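Local coordinates for uncharacterized CBS-domain protein (Klebsiella pneumoniae subsp. pneumoniae, PDB 3HF7), which is of unknown function but binds AMP through its CBS-domain pair, one part of a longer membrane protein of the UPF0053 family, at residues V15-D18 with I19-W23; K65-T68 with K69-L73. All coordinates share one frame; numbering follows the deposited sequence.

Contact 1 (V15-D18 with I19-W23); sequences VGID and INDDW. With AMP (adenosine monophosphate), chain B.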
ATOM      1  N   VAL A  15       0.292  -5.986  -4.827  1.00 25.09           N
ATOM      2  CA  VAL A  15       0.415  -5.247  -6.089  1.00 24.55           C
ATOM      3  C   VAL A  15       1.106  -3.900  -5.859  1.00 24.60           C
ATOM      4  O   VAL A  15       0.663  -3.064  -5.061  1.00 24.57           O
ATOM      5  CB  VAL A  15      -0.948  -5.005  -6.771  1.00 24.57           C
ATOM      6  CG1 VAL A  15      -0.756  -4.245  -8.068  1.00 24.26           C
ATOM      7  CG2 VAL A  15      -1.670  -6.331  -7.039  1.00 24.48           C
ATOM      8  N   GLY A  16       2.210  -3.710  -6.558  1.00 24.57           N
ATOM      9  CA  GLY A  16       2.945  -2.470  -6.499  1.00 24.98           C
ATOM     10  C   GLY A  16       3.691  -2.300  -7.805  1.00 25.39           C
ATOM     11  O   GLY A  16       3.592  -3.142  -8.705  1.00 25.38           O
ATOM     12  N   ILE A  17       4.429  -1.205  -7.920  1.00 25.58           N
ATOM     13  CA  ILE A  17       5.202  -0.952  -9.117  1.00 25.75           C
ATOM     14  C   ILE A  17       6.635  -0.666  -8.750  1.00 25.82           C
ATOM     15  O   ILE A  17       6.936   0.107  -7.834  1.00 25.59           O
ATOM     16  CB  ILE A  17       4.658   0.239  -9.960  1.00 25.65           C
ATOM     17  CG1 ILE A  17       3.158   0.119 -10.197  1.00 25.55           C
ATOM     18  CG2 ILE A  17       5.363   0.309 -11.307  1.00 26.15           C
ATOM     19  CD1 ILE A  17       2.525   1.447 -10.649  1.00 25.13           C
ATOM     20  N   ASP A  18       7.508  -1.309  -9.504  1.00 26.45           N
ATOM     21  CA  ASP A  18       8.918  -0.999  -9.509  1.00 27.14           C
ATOM     22  C   ASP A  18       9.083   0.314 -10.238  1.00 27.11           C
ATOM     23  O   ASP A  18       8.821   0.411 -11.444  1.00 27.24           O
ATOM     24  CB  ASP A  18       9.704  -2.100 -10.223  1.00 26.89           C
ATOM     25  CG  ASP A  18      11.175  -2.053  -9.910  1.00 28.06           C
ATOM     26  OD1 ASP A  18      11.630  -1.044  -9.314  1.00 28.24           O
ATOM     27  OD2 ASP A  18      11.882  -3.033 -10.257  1.00 29.52           O
ATOM     28  N   ILE A  19       9.499   1.335  -9.507  1.00 27.39           N
ATOM     29  CA  ILE A  19       9.684   2.633 -10.128  1.00 27.76           C
ATOM     30  C   ILE A  19      10.941   2.647 -10.993  1.00 28.59           C
ATOM     31  O   ILE A  19      11.248   3.668 -11.618  1.00 29.32           O
ATOM     32  CB  ILE A  19       9.661   3.798  -9.113  1.00 27.36           C
ATOM     33  CG1 ILE A  19      10.967   3.879  -8.333  1.00 27.30           C
ATOM     34  CG2 ILE A  19       8.466   3.662  -8.188  1.00 27.11           C
ATOM     35  CD1 ILE A  19      11.042   5.118  -7.463  1.00 27.60           C
ATOM     36  N   ASN A  20      11.655   1.519 -11.043  1.00 28.84           N
ATOM     37  CA  ASN A  20      12.760   1.352 -11.996  1.00 29.12           C
ATOM     38  C   ASN A  20      12.355   1.044 -13.448  1.00 29.04           C
ATOM     39  O   ASN A  20      13.150   1.259 -14.359  1.00 29.10           O
ATOM     40  CB  ASN A  20      13.777   0.321 -11.506  1.00 29.28           C
ATOM     41  CG  ASN A  20      14.727   0.890 -10.470  1.00 30.14           C
ATOM     42  OD1 ASN A  20      14.822   2.103 -10.295  1.00 30.04           O
ATOM     43  ND2 ASN A  20      15.434   0.009  -9.769  1.00 31.45           N
ATOM     44  N   ASP A  21      11.137   0.557 -13.675  1.00 28.79           N
ATOM     45  CA  ASP A  21      10.685   0.306 -15.050  1.00 29.08           C
ATOM     46  C   ASP A  21      10.678   1.561 -15.938  1.00 28.80           C
ATOM     47  O   ASP A  21      10.568   2.681 -15.450  1.00 28.65           O
ATOM     48  CB  ASP A  21       9.311  -0.340 -15.050  1.00 29.28           C
ATOM     49  CG  ASP A  21       9.308  -1.672 -14.351  1.00 30.87           C
ATOM     50  OD1 ASP A  21       8.263  -2.059 -13.785  1.00 31.40           O
ATOM     51  OD2 ASP A  21      10.365  -2.337 -14.355  1.00 34.65           O
ATOM     52  N   ASP A  22      10.814   1.370 -17.244  1.00 28.45           N
ATOM     53  CA  ASP A  22      10.715   2.487 -18.162  1.00 28.19           C
ATOM     54  C   ASP A  22       9.335   3.080 -17.996  1.00 27.53           C
ATOM     55  O   ASP A  22       8.390   2.385 -17.640  1.00 27.08           O
ATOM     56  CB  ASP A  22      10.915   2.048 -19.601  1.00 28.44           C
ATOM     57  CG  ASP A  22       9.937   0.976 -20.016  1.00 30.93           C
ATOM     58  OD1 ASP A  22       9.972  -0.119 -19.424  1.00 34.61           O
ATOM     59  OD2 ASP A  22       9.121   1.224 -20.928  1.00 33.96           O
ATOM     60  N   TRP A  23       9.235   4.370 -18.260  1.00 26.74           N
ATOM     61  CA  TRP A  23       8.059   5.124 -17.921  1.00 26.20           C
ATOM     62  C   TRP A  23       6.764   4.587 -18.514  1.00 25.96           C
ATOM     63  O   TRP A  23       5.762   4.469 -17.799  1.00 25.80           O
ATOM     64  CB  TRP A  23       8.261   6.576 -18.306  1.00 26.23           C
ATOM     65  CG  TRP A  23       7.110   7.434 -17.963  1.00 26.70           C
ATOM     66  CD1 TRP A  23       6.316   8.109 -18.835  1.00 26.46           C
ATOM     67  CD2 TRP A  23       6.589   7.707 -16.646  1.00 26.91           C
ATOM     68  NE1 TRP A  23       5.339   8.801 -18.154  1.00 26.55           N
ATOM     69  CE2 TRP A  23       5.481   8.572 -16.810  1.00 27.08           C
ATOM     70  CE3 TRP A  23       6.951   7.315 -15.354  1.00 26.04           C
ATOM     71  CZ2 TRP A  23       4.731   9.050 -15.725  1.00 26.43           C
ATOM     72  CZ3 TRP A  23       6.203   7.784 -14.282  1.00 27.39           C
ATOM     73  CH2 TRP A  23       5.108   8.645 -14.475  1.00 25.86           C
TER
HETATM   74  P   AMP B   1      -9.558  -2.347  -3.267  1.00 74.49           P
HETATM   75  O1P AMP B   1      -9.383  -3.367  -4.380  1.00 73.97           O
HETATM   76  O2P AMP B   1      -8.481  -1.291  -3.174  1.00 74.62           O
HETATM   77  O3P AMP B   1     -10.940  -1.775  -3.110  1.00 74.98           O
HETATM   78  O5' AMP B   1      -9.400  -3.208  -1.902  1.00 74.75           O
HETATM   79  C5' AMP B   1      -9.938  -4.532  -1.760  1.00 71.19           C
HETATM   80  C4' AMP B   1      -9.032  -5.406  -0.893  1.00 69.25           C
HETATM   81  O4' AMP B   1      -7.954  -5.939  -1.663  1.00 67.86           O
HETATM   82  C3' AMP B   1      -8.393  -4.670   0.288  1.00 69.96           C
HETATM   83  O3' AMP B   1      -9.157  -4.746   1.509  1.00 71.65           O
HETATM   84  C2' AMP B   1      -7.053  -5.352   0.448  1.00 68.72           C
HETATM   85  O2' AMP B   1      -7.143  -6.425   1.374  1.00 68.33           O
HETATM   86  C1' AMP B   1      -6.728  -5.928  -0.913  1.00 68.20           C
HETATM   87  N9  AMP B   1      -5.699  -5.018  -1.483  1.00 67.70           N
HETATM   88  C8  AMP B   1      -5.823  -3.682  -1.492  1.00 67.92           C
HETATM   89  N7  AMP B   1      -4.744  -3.091  -2.050  1.00 68.20           N
HETATM   90  C5  AMP B   1      -3.891  -4.052  -2.406  1.00 67.22           C
HETATM   91  C6  AMP B   1      -2.561  -4.072  -3.038  1.00 67.17           C
HETATM   92  N6  AMP B   1      -1.959  -2.912  -3.405  1.00 66.17           N
HETATM   93  N1  AMP B   1      -1.993  -5.284  -3.241  1.00 68.02           N
HETATM   94  C2  AMP B   1      -2.601  -6.438  -2.876  1.00 68.14           C
HETATM   95  N3  AMP B   1      -3.813  -6.479  -2.281  1.00 68.29           N
HETATM   96  C4  AMP B   1      -4.510  -5.333  -2.026  1.00 67.64           C
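D18 turns its carboxylate forward along the chain, and OD1 takes the backbone N-H of N20 at 3.1 Å from N20 N, an Asx turn. The donor stands above the carboxylate plane, about 59° out of it. With chi1 at -163°, CG lies anti to the backbone N and next to the carbonyl carbon, on the side where the chain continues to N20. Inside the same bend D21 N reaches D18 O at 3.2 Å, closing a type I turn, so this one aspartate holds both bonds. The compact part is here: N20 CB lies 3.4 Å from D18 OD1, and D21 OD1 comes within 3.8 Å of D18 CB.

The outer side is looser and more polar. The D18 and D21 carboxylates approach no closer than 4.4 Å (OD2 to OD2), a like-charge pair whose main polar partners lie outside the turn, D43 N for D18 OD1 and Q29 NE2 for D21 OD1; these bonds may ease the repulsion. N20 is exposed.

At the other end of the segment V15 pairs with the adenine: its N donates to AMP N1 (2.9 Å), and AMP N6 donates to V15 O (3.1 Å). Strand 16-18 runs parallel to strand 37-41; the turn carries the chain off it to D22, the N-cap of helix 23-31, and I17 packs on that helix through I26, Q29 and L30.

Contact 2 (K65-T68 with K69-L73); sequences KEFT and KEIML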
ATOM      1  N   LYS A  65      -1.163  19.620 -17.563  1.00 32.62           N
ATOM      2  CA  LYS A  65       0.289  19.352 -17.520  1.00 32.18           C
ATOM      3  C   LYS A  65       0.618  17.873 -17.752  1.00 31.98           C
ATOM      4  O   LYS A  65      -0.120  16.982 -17.296  1.00 32.10           O
ATOM      5  CB  LYS A  65       0.889  19.807 -16.182  1.00 32.07           C
ATOM      6  N   GLU A  66       1.723  17.616 -18.459  1.00 31.46           N
ATOM      7  CA  GLU A  66       2.193  16.242 -18.685  1.00 30.97           C
ATOM      8  C   GLU A  66       2.420  15.549 -17.342  1.00 30.55           C
ATOM      9  O   GLU A  66       3.074  16.103 -16.451  1.00 30.40           O
ATOM     10  CB  GLU A  66       3.473  16.206 -19.540  1.00 30.88           C
ATOM     11  N   PHE A  67       1.844  14.354 -17.195  1.00 29.94           N
ATOM     12  CA  PHE A  67       1.989  13.562 -15.981  1.00 29.06           C
ATOM     13  C   PHE A  67       3.384  12.950 -15.917  1.00 28.80           C
ATOM     14  O   PHE A  67       3.801  12.280 -16.860  1.00 29.22           O
ATOM     15  CB  PHE A  67       0.928  12.470 -15.948  1.00 28.79           C
ATOM     16  CG  PHE A  67       0.951  11.667 -14.696  1.00 28.82           C
ATOM     17  CD1 PHE A  67       0.383  12.168 -13.533  1.00 27.74           C
ATOM     18  CD2 PHE A  67       1.561  10.425 -14.665  1.00 28.06           C
ATOM     19  CE1 PHE A  67       0.403  11.443 -12.378  1.00 27.65           C
ATOM     20  CE2 PHE A  67       1.583   9.692 -13.503  1.00 28.42           C
ATOM     21  CZ  PHE A  67       1.005  10.199 -12.356  1.00 28.00           C
ATOM     22  N   THR A  68       4.107  13.181 -14.824  1.00 28.35           N
ATOM     23  CA  THR A  68       5.511  12.761 -14.766  1.00 28.36           C
ATOM     24  C   THR A  68       5.777  11.837 -13.592  1.00 28.55           C
ATOM     25  O   THR A  68       4.914  11.669 -12.725  1.00 29.27           O
ATOM     26  CB  THR A  68       6.465  13.962 -14.683  1.00 28.18           C
ATOM     27  OG1 THR A  68       6.544  14.417 -13.335  1.00 28.43           O
ATOM     28  CG2 THR A  68       5.981  15.094 -15.539  1.00 28.19           C
ATOM     29  N   LYS A  69       6.963  11.229 -13.575  1.00 28.49           N
ATOM     30  CA  LYS A  69       7.397  10.354 -12.484  1.00 28.21           C
ATOM     31  C   LYS A  69       7.517  11.145 -11.201  1.00 28.10           C
ATOM     32  O   LYS A  69       7.107  10.695 -10.139  1.00 28.24           O
ATOM     33  CB  LYS A  69       8.731   9.711 -12.842  1.00 28.23           C
ATOM     34  CG  LYS A  69       9.389   8.910 -11.732  1.00 28.61           C
ATOM     35  CD  LYS A  69       9.851   7.565 -12.283  1.00 28.83           C
ATOM     36  CE  LYS A  69      11.253   7.184 -11.831  1.00 28.19           C
ATOM     37  NZ  LYS A  69      11.850   6.252 -12.834  1.00 28.94           N
ATOM     38  N   GLU A  70       8.068  12.344 -11.324  1.00 28.26           N
ATOM     39  CA  GLU A  70       8.182  13.284 -10.219  1.00 28.39           C
ATOM     40  C   GLU A  70       6.808  13.651  -9.616  1.00 27.90           C
ATOM     41  O   GLU A  70       6.639  13.694  -8.386  1.00 27.95           O
ATOM     42  CB  GLU A  70       8.909  14.529 -10.716  1.00 28.60           C
ATOM     43  CG  GLU A  70       8.848  15.692  -9.776  1.00 30.81           C
ATOM     44  CD  GLU A  70       9.899  15.613  -8.701  1.00 33.55           C
ATOM     45  OE1 GLU A  70      10.284  14.482  -8.303  1.00 32.91           O
ATOM     46  OE2 GLU A  70      10.343  16.704  -8.265  1.00 36.38           O
ATOM     47  N   ILE A  71       5.835  13.897 -10.491  1.00 26.96           N
ATOM     48  CA  ILE A  71       4.475  14.209 -10.079  1.00 26.28           C
ATOM     49  C   ILE A  71       3.863  13.005  -9.365  1.00 25.98           C
ATOM     50  O   ILE A  71       3.283  13.154  -8.279  1.00 26.11           O
ATOM     51  CB  ILE A  71       3.617  14.705 -11.283  1.00 26.22           C
ATOM     52  CG1 ILE A  71       3.711  16.236 -11.430  1.00 26.00           C
ATOM     53  CG2 ILE A  71       2.144  14.312 -11.129  1.00 25.96           C
ATOM     54  CD1 ILE A  71       5.106  16.817 -11.785  1.00 25.31           C
ATOM     55  N   MET A  72       4.040  11.820  -9.960  1.00 25.31           N
ATOM     56  CA  MET A  72       3.527  10.569  -9.404  1.00 24.48           C
ATOM     57  C   MET A  72       4.032  10.342  -7.984  1.00 24.69           C
ATOM     58  O   MET A  72       3.249  10.102  -7.072  1.00 23.86           O
ATOM     59  CB  MET A  72       3.918   9.383 -10.289  1.00 24.07           C
ATOM     60  CG  MET A  72       3.293   8.087  -9.831  1.00 21.71           C
ATOM     61  SD  MET A  72       3.814   6.630 -10.753  1.00 15.90           S
ATOM     62  CE  MET A  72       5.525   6.612 -10.248  1.00 13.85           C
ATOM     63  N   LEU A  73       5.349  10.431  -7.812  1.00 25.46           N
ATOM     64  CA  LEU A  73       5.980  10.181  -6.517  1.00 26.29           C
ATOM     65  C   LEU A  73       5.553  11.155  -5.421  1.00 27.34           C
ATOM     66  O   LEU A  73       5.390  10.766  -4.258  1.00 27.91           O
ATOM     67  CB  LEU A  73       7.492  10.203  -6.669  1.00 26.02           C
ATOM     68  CG  LEU A  73       8.022   8.984  -7.425  1.00 25.08           C
ATOM     69  CD1 LEU A  73       9.481   9.152  -7.738  1.00 22.14           C
ATOM     70  CD2 LEU A  73       7.789   7.743  -6.597  1.00 25.34           C
TER
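F67 sets its ring obliquely against the first turn of helix 69-75, through the adjacent atoms CE1, 3.6 Å from I71 CG2, and CZ, 3.7 Å from M72 CB. It thereby touches two consecutive residues of the helix. A chi1 of -176° swings CG away from the backbone N and beside the carbonyl carbon, which carries the ring forward along the chain to reach them; the F67 side chain also touches L60 and M61 of helix 54-61.

Between these apolar partners in sequence sits T68. Its OG1 accepts the backbone N-H of I71 at 3.0 Å from I71 N, nearly straight at 162°, and thus satisfies an amide that has no preceding helical turn to bond to. T68 O then takes M72 N at 2.9 Å, the donor tilted 25° from the carbonyl plane, and starts the regular helical pattern. The pairing of a threonine N-cap with contact between F67, just before it, and M72, four residues after it, is a hydrophobic staple at a helix N-terminus.

Contacts 1 and 2 lie on the same side of the chain's centre, their own centres about 14 Å apart, and they meet directly. K69 NZ lies 2.9 Å from I19 O, probably a hydrogen bond, tying the start of helix 69-75 to the turn after strand 16-18. The W23 indole of contact 1 adds packing against the backbone of F67, T68 and K69. Their relation to the nucleotide differs. Contact 1 brings V15 to the AMP pocket, where H35, G36, R37, T117 and D120 supply further hydrogen bonds, whereas in contact 2 the M72 side chain remains about 13 Å from the ligand.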